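Local coordinates for CdiI immunity protein (Cupriavidus taiwanensis, PDB 5T87), which probably protects the cell that makes it by binding and neutralising the CdiA toxin used in contact-dependent growth inhibition, at residues L20-L33 and R58-H72. Residues are numbered along the deposited sequence; the frame is centred on the assembly and turned at random.
Sequences LASGNPEAIADACL and RPDSLRSLAVTCVGH
Leu62 packs on Ile28 and Leu65 on Ala29 in the tight part of this contact. Leu62 crosses Ile28 at about a right angle, with its CD1 3.9 Å from Ile28 CG2. The other branch, CD2, lies at the first turn of helix 25-38, 3.6 Å from Pro25 O. With CG anti to the backbone N (chi1 175°), Leu65 brings its CD2 across to Ala29, 3.5 Å from Ala29 CB. One turn on, Cys69 SG touches Cys32 and Leu33, 3.7 Å from Leu33 CD2. Helices 25-33 and 60-72 run nearly parallel, at 13°, with their axes 9.6 Å apart at closest. This is consistent with neighbours in one layer of an all-helical, repeat-like stack. Helix 42-53, between them in the chain, packs Val52 on Ala66 and Leu49 on Cys69. The contact opens to solvent at Pro25 and Ala21, where Arg58 is partly exposed but still held. Arg58 bends at chi2 (-86°) and reaches the end of helix 16-22. Its NH1 donates to Leu20 O; the very short 2.5 Å is doubtful. Ile28 CD1 covers one guanidinium face, 3.6 Å from Arg58 CZ. At the far end, Leu33 and His72 both touch His46 of the CdiA toxin chain, and His72 NE2 hydrogen-bonds to its NE2.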
loop_
_atom_site.group_PDB
_atom_site.type_symbol
_atom_site.label_atom_id
_atom_site.label_comp_id
_atom_site.label_asym_id
_atom_site.label_seq_id
_atom_site.Cartn_x
_atom_site.Cartn_y
_atom_site.Cartn_z
ATOM N N LEU A 20 3.795 -17.707 -4.977
ATOM C CA LEU A 20 2.786 -17.101 -5.842
ATOM C C LEU A 20 2.058 -18.105 -6.735
ATOM O O LEU A 20 0.952 -17.821 -7.198
ATOM C CB LEU A 20 3.418 -16.029 -6.735
ATOM C CG LEU A 20 3.918 -14.747 -6.074
ATOM C CD1 LEU A 20 4.485 -13.850 -7.161
ATOM C CD2 LEU A 20 2.809 -14.037 -5.319
ATOM N N ALA A 21 2.703 -19.235 -7.024
ATOM C CA ALA A 21 2.096 -20.302 -7.816
ATOM C C ALA A 21 1.129 -21.134 -6.963
ATOM O O ALA A 21 -0.037 -21.298 -7.315
ATOM C CB ALA A 21 3.175 -21.195 -8.402
ATOM N N SER A 22 1.632 -21.630 -5.837
ATOM C CA SER A 22 0.958 -22.637 -5.039
ATOM C C SER A 22 0.190 -22.086 -3.818
ATOM O O SER A 22 -0.802 -22.688 -3.406
ATOM C CB SER A 22 1.995 -23.690 -4.592
ATOM O OG SER A 22 2.891 -23.185 -3.608
ATOM N N GLY A 23 0.639 -20.950 -3.273
ATOM C CA GLY A 23 0.188 -20.440 -1.970
ATOM C C GLY A 23 -1.300 -20.120 -1.788
ATOM O O GLY A 23 -2.008 -19.782 -2.747
ATOM N N ASN A 24 -1.768 -20.254 -0.544
ATOM C CA ASN A 24 -3.070 -19.745 -0.133
ATOM C C ASN A 24 -3.025 -18.205 -0.049
ATOM O O ASN A 24 -1.945 -17.601 -0.096
ATOM C CB ASN A 24 -3.507 -20.391 1.213
ATOM C CG ASN A 24 -2.667 -19.944 2.414
ATOM O OD1 ASN A 24 -2.247 -18.796 2.537
ATOM N ND2 ASN A 24 -2.441 -20.865 3.319
ATOM N N PRO A 25 -4.190 -17.557 0.101
ATOM C CA PRO A 25 -4.234 -16.094 0.094
ATOM C C PRO A 25 -3.314 -15.355 1.048
ATOM O O PRO A 25 -2.775 -14.330 0.665
ATOM C CB PRO A 25 -5.685 -15.796 0.443
ATOM C CG PRO A 25 -6.424 -16.931 -0.150
ATOM C CD PRO A 25 -5.545 -18.133 0.010
ATOM N N GLU A 26 -3.149 -15.835 2.276
ATOM C CA GLU A 26 -2.283 -15.143 3.257
ATOM C C GLU A 26 -0.812 -15.256 2.855
ATOM O O GLU A 26 -0.048 -14.334 3.061
ATOM C CB GLU A 26 -2.511 -15.651 4.692
ATOM C CG GLU A 26 -3.894 -15.295 5.212
ATOM C CD GLU A 26 -4.309 -16.007 6.517
ATOM O OE1 GLU A 26 -5.553 -16.269 6.684
ATOM O OE2 GLU A 26 -3.399 -16.287 7.354
ATOM N N ALA A 27 -0.434 -16.388 2.273
ATOM C CA ALA A 27 0.911 -16.567 1.754
ATOM C C ALA A 27 1.139 -15.583 0.611
ATOM O O ALA A 27 2.189 -14.920 0.541
ATOM C CB ALA A 27 1.127 -18.000 1.278
ATOM N N ILE A 28 0.141 -15.462 -0.261
ATOM C CA ILE A 28 0.299 -14.611 -1.441
ATOM C C ILE A 28 0.393 -13.139 -1.052
ATOM O O ILE A 28 1.220 -12.398 -1.607
ATOM C CB ILE A 28 -0.792 -14.868 -2.504
ATOM C CG1 ILE A 28 -0.563 -16.225 -3.163
ATOM C CG2 ILE A 28 -0.754 -13.817 -3.600
ATOM C CD1 ILE A 28 -1.855 -16.838 -3.643
ATOM N N ALA A 29 -0.439 -12.731 -0.098
ATOM C CA ALA A 29 -0.400 -11.369 0.408
ATOM C C ALA A 29 0.965 -11.076 1.013
ATOM O O ALA A 29 1.530 -10.002 0.803
ATOM C CB ALA A 29 -1.480 -11.174 1.448
ATOM N N ASP A 30 1.496 -12.042 1.755
ATOM C CA ASP A 30 2.794 -11.872 2.380
ATOM C C ASP A 30 3.868 -11.672 1.337
ATOM O O ASP A 30 4.715 -10.824 1.501
ATOM C CB ASP A 30 3.142 -13.069 3.272
ATOM C CG ASP A 30 2.309 -13.122 4.529
ATOM O OD1 ASP A 30 1.554 -12.163 4.802
ATOM O OD2 ASP A 30 2.402 -14.145 5.235
ATOM N N ALA A 31 3.814 -12.452 0.267
ATOM C CA ALA A 31 4.759 -12.320 -0.855
ATOM C C ALA A 31 4.669 -10.945 -1.513
ATOM O O ALA A 31 5.680 -10.253 -1.648
ATOM C CB ALA A 31 4.514 -13.410 -1.881
ATOM N N CYS A 32 3.455 -10.537 -1.879
ATOM C CA CYS A 32 3.234 -9.200 -2.413
ATOM C C CYS A 32 3.798 -8.132 -1.512
ATOM O O CYS A 32 4.459 -7.221 -1.969
ATOM C CB CYS A 32 1.754 -8.942 -2.649
ATOM S SG CYS A 32 1.096 -9.954 -4.004
ATOM N N LEU A 33 3.563 -8.243 -0.216
ATOM C CA LEU A 33 4.074 -7.230 0.699
ATOM C C LEU A 33 5.579 -7.312 0.922
ATOM O O LEU A 33 6.225 -6.276 1.080
ATOM C CB LEU A 33 3.340 -7.273 2.021
ATOM C CG LEU A 33 1.954 -6.643 1.970
ATOM C CD1 LEU A 33 1.195 -7.044 3.233
ATOM C CD2 LEU A 33 2.022 -5.121 1.813
ATOM N N ARG A 58 -7.643 -15.010 -9.490
ATOM C CA ARG A 58 -7.326 -14.634 -8.107
ATOM C C ARG A 58 -8.446 -13.727 -7.548
ATOM O O ARG A 58 -9.066 -12.965 -8.298
ATOM C CB ARG A 58 -5.966 -13.939 -8.065
ATOM C CG ARG A 58 -4.778 -14.881 -8.220
ATOM C CD ARG A 58 -4.393 -15.450 -6.849
ATOM N NE ARG A 58 -3.497 -16.609 -6.891
ATOM C CZ ARG A 58 -2.208 -16.580 -7.244
ATOM N NH1 ARG A 58 -1.520 -17.719 -7.242
ATOM N NH2 ARG A 58 -1.594 -15.443 -7.614
ATOM N N PRO A 59 -8.725 -13.814 -6.233
ATOM C CA PRO A 59 -9.821 -13.039 -5.657
ATOM C C PRO A 59 -9.503 -11.550 -5.635
ATOM O O PRO A 59 -8.330 -11.181 -5.598
ATOM C CB PRO A 59 -9.941 -13.610 -4.234
ATOM C CG PRO A 59 -8.567 -14.067 -3.911
ATOM C CD PRO A 59 -8.022 -14.600 -5.200
ATOM N N ASP A 60 -10.546 -10.720 -5.668
ATOM C CA ASP A 60 -10.399 -9.264 -5.767
ATOM C C ASP A 60 -9.491 -8.683 -4.685
ATOM O O ASP A 60 -8.719 -7.769 -4.939
ATOM C CB ASP A 60 -11.761 -8.582 -5.690
ATOM C CG ASP A 60 -12.617 -8.833 -6.920
ATOM O OD1 ASP A 60 -12.078 -9.220 -7.993
ATOM O OD2 ASP A 60 -13.843 -8.630 -6.823
ATOM N N SER A 61 -9.597 -9.236 -3.483
ATOM C CA SER A 61 -8.753 -8.860 -2.360
ATOM C C SER A 61 -7.279 -8.892 -2.728
ATOM O O SER A 61 -6.564 -7.963 -2.434
ATOM C CB SER A 61 -9.018 -9.777 -1.152
ATOM O OG SER A 61 -8.730 -11.138 -1.463
ATOM N N LEU A 62 -6.841 -9.955 -3.384
ATOM C CA LEU A 62 -5.423 -10.127 -3.717
ATOM C C LEU A 62 -4.962 -9.233 -4.853
ATOM O O LEU A 62 -3.858 -8.673 -4.799
ATOM C CB LEU A 62 -5.101 -11.586 -4.047
ATOM C CG LEU A 62 -5.054 -12.531 -2.841
ATOM C CD1 LEU A 62 -4.671 -13.934 -3.307
ATOM C CD2 LEU A 62 -4.087 -12.020 -1.761
ATOM N N ARG A 63 -5.820 -9.090 -5.854
ATOM C CA ARG A 63 -5.544 -8.251 -7.016
ATOM C C ARG A 63 -5.410 -6.803 -6.591
ATOM O O ARG A 63 -4.487 -6.105 -6.999
ATOM C CB ARG A 63 -6.650 -8.418 -8.052
ATOM C CG ARG A 63 -6.696 -9.834 -8.600
ATOM C CD ARG A 63 -7.882 -10.101 -9.492
ATOM N NE ARG A 63 -7.788 -9.349 -10.733
ATOM C CZ ARG A 63 -8.702 -8.501 -11.210
ATOM N NH1 ARG A 63 -9.852 -8.269 -10.570
ATOM N NH2 ARG A 63 -8.467 -7.886 -12.356
ATOM N N SER A 64 -6.320 -6.379 -5.732
ATOM C CA SER A 64 -6.317 -5.032 -5.191
ATOM C C SER A 64 -5.072 -4.761 -4.340
ATOM O O SER A 64 -4.453 -3.690 -4.449
ATOM C CB SER A 64 -7.599 -4.807 -4.379
ATOM O OG SER A 64 -7.824 -3.426 -4.164
ATOM N N LEU A 65 -4.697 -5.735 -3.514
ATOM C CA LEU A 65 -3.502 -5.608 -2.684
ATOM C C LEU A 65 -2.226 -5.434 -3.539
ATOM O O LEU A 65 -1.349 -4.597 -3.243
ATOM C CB LEU A 65 -3.363 -6.817 -1.751
ATOM C CG LEU A 65 -2.074 -6.849 -0.919
ATOM C CD1 LEU A 65 -1.976 -5.615 -0.052
ATOM C CD2 LEU A 65 -1.962 -8.108 -0.083
ATOM N N ALA A 66 -2.136 -6.234 -4.599
ATOM C CA ALA A 66 -0.999 -6.166 -5.528
ATOM C C ALA A 66 -0.838 -4.773 -6.136
ATOM O O ALA A 66 0.287 -4.269 -6.258
ATOM C CB ALA A 66 -1.147 -7.214 -6.620
ATOM N N VAL A 67 -1.958 -4.143 -6.488
ATOM C CA VAL A 67 -1.927 -2.760 -6.967
ATOM C C VAL A 67 -1.403 -1.823 -5.887
ATOM O O VAL A 67 -0.521 -1.045 -6.128
ATOM C CB VAL A 67 -3.317 -2.298 -7.415
ATOM C CG1 VAL A 67 -3.354 -0.791 -7.668
ATOM C CG2 VAL A 67 -3.734 -3.051 -8.667
ATOM N N THR A 68 -1.958 -1.920 -4.686
ATOM C CA THR A 68 -1.480 -1.148 -3.545
ATOM C C THR A 68 0.025 -1.356 -3.348
ATOM O O THR A 68 0.759 -0.397 -3.121
ATOM C CB THR A 68 -2.307 -1.496 -2.276
ATOM O OG1 THR A 68 -3.577 -0.845 -2.368
ATOM C CG2 THR A 68 -1.626 -1.054 -0.982
ATOM N N CYS A 69 0.475 -2.598 -3.473
ATOM C CA CYS A 69 1.904 -2.910 -3.430
ATOM C C CYS A 69 2.722 -2.222 -4.528
ATOM O O CYS A 69 3.864 -1.816 -4.288
ATOM C CB CYS A 69 2.128 -4.417 -3.491
ATOM S SG CYS A 69 1.758 -5.206 -1.921
ATOM N N VAL A 70 2.143 -2.079 -5.717
ATOM C CA VAL A 70 2.811 -1.320 -6.795
ATOM C C VAL A 70 2.981 0.137 -6.351
ATOM O O VAL A 70 4.021 0.763 -6.625
ATOM C CB VAL A 70 2.074 -1.457 -8.159
ATOM C CG1 VAL A 70 2.593 -0.468 -9.202
ATOM C CG2 VAL A 70 2.212 -2.882 -8.689
ATOM N N GLY A 71 1.975 0.644 -5.633
ATOM C CA GLY A 71 2.043 1.953 -4.986
ATOM C C GLY A 71 3.198 2.078 -4.023
ATOM O O GLY A 71 3.848 3.119 -3.966
ATOM N N HIS A 72 3.455 1.012 -3.276
ATOM C CA HIS A 72 4.551 0.996 -2.317
ATOM C C HIS A 72 5.890 0.998 -3.004
ATOM O O HIS A 72 6.786 1.743 -2.590
ATOM C CB HIS A 72 4.465 -0.208 -1.378
ATOM C CG HIS A 72 3.267 -0.185 -0.498
ATOM N ND1 HIS A 72 2.803 0.969 0.093
ATOM C CD2 HIS A 72 2.427 -1.171 -0.111
ATOM C CE1 HIS A 72 1.731 0.695 0.814
ATOM N NE2 HIS A 72 1.478 -0.595 0.701
#